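Local atomic coordinates of galactose-binding lectin (PDB entry 6VAW), a protein that binds galactose and galactose-containing glycans at a carbohydrate site that lies beside bound calcium and manganese ions. Residues F71-I76 with V151-V156. Residues are numbered along the deposited sequence; the frame is centred on the assembly and turned at random.
Sequences FEMKDI and VPWNSV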
loop_
_atom_site.group_PDB
_atom_site.type_symbol
_atom_site.label_atom_id
_atom_site.label_comp_id
_atom_site.label_asym_id
_atom_site.label_seq_id
_atom_site.Cartn_x
_atom_site.Cartn_y
_atom_site.Cartn_z
ATOM N N PHE A 71 5.483 -19.813 6.660
ATOM C CA PHE A 71 6.412 -20.875 6.329
ATOM C C PHE A 71 5.767 -22.226 6.544
ATOM O O PHE A 71 4.673 -22.320 7.124
ATOM C CB PHE A 71 7.721 -20.750 7.156
ATOM C CG PHE A 71 7.601 -20.984 8.650
ATOM C CD1 PHE A 71 7.538 -22.279 9.168
ATOM C CD2 PHE A 71 7.626 -19.913 9.543
ATOM C CE1 PHE A 71 7.422 -22.497 10.541
ATOM C CE2 PHE A 71 7.527 -20.131 10.923
ATOM C CZ PHE A 71 7.428 -21.417 11.416
ATOM N N GLU A 72 6.492 -23.273 6.123
ATOM C CA GLU A 72 6.083 -24.648 6.300
ATOM C C GLU A 72 7.311 -25.521 6.473
ATOM O O GLU A 72 8.288 -25.380 5.736
ATOM C CB GLU A 72 5.240 -25.092 5.089
ATOM C CG GLU A 72 4.632 -26.482 5.205
ATOM C CD GLU A 72 4.161 -27.075 3.887
ATOM O OE1 GLU A 72 3.476 -26.362 3.115
ATOM O OE2 GLU A 72 4.470 -28.263 3.631
ATOM N N MET A 73 7.268 -26.397 7.481
ATOM C CA MET A 73 8.298 -27.413 7.648
ATOM C C MET A 73 7.620 -28.765 7.485
ATOM O O MET A 73 6.535 -28.982 8.038
ATOM C CB MET A 73 9.040 -27.267 8.972
ATOM C CG MET A 73 10.040 -26.125 8.939
ATOM S SD MET A 73 10.955 -25.929 10.468
ATOM C CE MET A 73 9.738 -25.090 11.518
ATOM N N LYS A 74 8.211 -29.634 6.668
ATOM C CA LYS A 74 7.646 -30.950 6.391
ATOM C C LYS A 74 8.701 -32.046 6.533
ATOM O O LYS A 74 9.820 -31.911 6.022
ATOM C CB LYS A 74 7.020 -30.977 4.999
ATOM C CG LYS A 74 6.106 -32.172 4.771
ATOM C CD LYS A 74 5.011 -31.844 3.787
ATOM C CE LYS A 74 4.690 -32.971 2.835
ATOM N NZ LYS A 74 4.090 -34.187 3.469
ATOM N N ASP A 75 8.336 -33.120 7.249
ATOM C CA ASP A 75 9.191 -34.283 7.467
ATOM C C ASP A 75 9.470 -35.001 6.166
ATOM O O ASP A 75 8.641 -34.991 5.251
ATOM C CB ASP A 75 8.518 -35.308 8.399
ATOM C CG ASP A 75 8.156 -34.858 9.790
ATOM O OD1 ASP A 75 8.374 -33.664 10.108
ATOM O OD2 ASP A 75 7.625 -35.687 10.554
ATOM N N ILE A 76 10.624 -35.640 6.106
ATOM C CA ILE A 76 10.996 -36.488 4.983
ATOM C C ILE A 76 11.309 -37.851 5.578
ATOM O O ILE A 76 11.660 -37.944 6.754
ATOM C CB ILE A 76 12.136 -35.916 4.107
ATOM C CG1 ILE A 76 13.492 -35.892 4.853
ATOM C CG2 ILE A 76 11.750 -34.541 3.538
ATOM C CD1 ILE A 76 14.628 -35.396 4.036
ATOM N N VAL A 151 10.094 -19.998 24.128
ATOM C CA VAL A 151 8.726 -20.363 24.498
ATOM C C VAL A 151 8.448 -21.740 23.864
ATOM O O VAL A 151 8.789 -21.937 22.678
ATOM C CB VAL A 151 7.665 -19.290 24.103
ATOM C CG1 VAL A 151 7.613 -19.053 22.594
ATOM C CG2 VAL A 151 6.279 -19.635 24.642
ATOM N N PRO A 152 7.806 -22.690 24.588
ATOM C CA PRO A 152 7.499 -23.991 23.954
ATOM C C PRO A 152 6.517 -23.801 22.787
ATOM O O PRO A 152 5.651 -22.924 22.802
ATOM C CB PRO A 152 6.895 -24.813 25.094
ATOM C CG PRO A 152 7.359 -24.129 26.362
ATOM C CD PRO A 152 7.361 -22.668 25.999
ATOM N N TRP A 153 6.726 -24.583 21.742
ATOM C CA TRP A 153 5.949 -24.536 20.520
ATOM C C TRP A 153 5.912 -25.957 19.943
ATOM O O TRP A 153 6.558 -26.857 20.485
ATOM C CB TRP A 153 6.594 -23.485 19.580
ATOM C CG TRP A 153 6.015 -23.359 18.199
ATOM C CD1 TRP A 153 4.778 -22.889 17.864
ATOM C CD2 TRP A 153 6.690 -23.634 16.965
ATOM N NE1 TRP A 153 4.632 -22.879 16.496
ATOM C CE2 TRP A 153 5.788 -23.343 15.919
ATOM C CE3 TRP A 153 7.978 -24.094 16.640
ATOM C CZ2 TRP A 153 6.133 -23.492 14.566
ATOM C CZ3 TRP A 153 8.312 -24.261 15.301
ATOM C CH2 TRP A 153 7.397 -23.955 14.283
ATOM N N ASN A 154 5.089 -26.189 18.935
ATOM C CA ASN A 154 5.020 -27.509 18.307
ATOM C C ASN A 154 5.096 -27.346 16.795
ATOM O O ASN A 154 4.244 -26.665 16.222
ATOM C CB ASN A 154 3.741 -28.253 18.730
ATOM C CG ASN A 154 3.584 -29.645 18.146
ATOM O OD1 ASN A 154 4.557 -30.376 17.907
ATOM N ND2 ASN A 154 2.338 -30.051 17.928
ATOM N N SER A 155 6.124 -27.950 16.152
ATOM C CA SER A 155 6.242 -27.868 14.697
ATOM C C SER A 155 5.482 -29.047 14.078
ATOM O O SER A 155 5.880 -30.201 14.236
ATOM C CB SER A 155 7.702 -27.834 14.250
ATOM O OG SER A 155 7.832 -27.668 12.843
ATOM N N VAL A 156 4.355 -28.743 13.427
ATOM C CA VAL A 156 3.478 -29.730 12.790
ATOM C C VAL A 156 3.906 -29.901 11.317
ATOM O O VAL A 156 3.930 -28.939 10.551
ATOM C CB VAL A 156 1.974 -29.348 12.942
ATOM C CG1 VAL A 156 1.064 -30.350 12.223
ATOM C CG2 VAL A 156 1.584 -29.228 14.419
HETATM O O HOH W 1 5.110 -26.707 9.459
#
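In the beta sandwich of the legume lectin, Phe71 and Met73, buried residues of the back-sheet strand 64-74, meet Trp153 and Ser155 on the segment that leaves the edge strand 149-152 of the other sheet. The benzo rim of the indole does the touching. With chi1 at 175°, the Trp153 side chain extends away from its own backbone N and directs the six-membered ring toward strand 64-74, and its CH2 reaches 3.8 Å from CZ of Phe71. The phenyl ring comes from the opposite direction and receives CH2 at its edge, in plane. Met73 bends at its last torsion (chi3 -78°), bringing its methyl CE to the edge of the indole, 3.8 Å from CH2 of Trp153. The same methyl group packs 3.5 Å from OG of Ser155. This packing lies between the two sheets on the metal-bearing side of the jelly-roll fold: the side chain of Trp153 is about 5 Å from that of His137, a manganese ligand, and about 10 Å from the manganese ion. At the far end of the indole, NE1 is hydrogen-bonded to Asn180 OD1, while Phe122 meets the Phe71 ring. A water molecule accepts from Met73 N at 2.9 Å and lies 2.8 Å from Val156 O, to which it can donate, although it has more acceptors in reach than protons. Beyond this water, Met73 pairs through its backbone with Gly158.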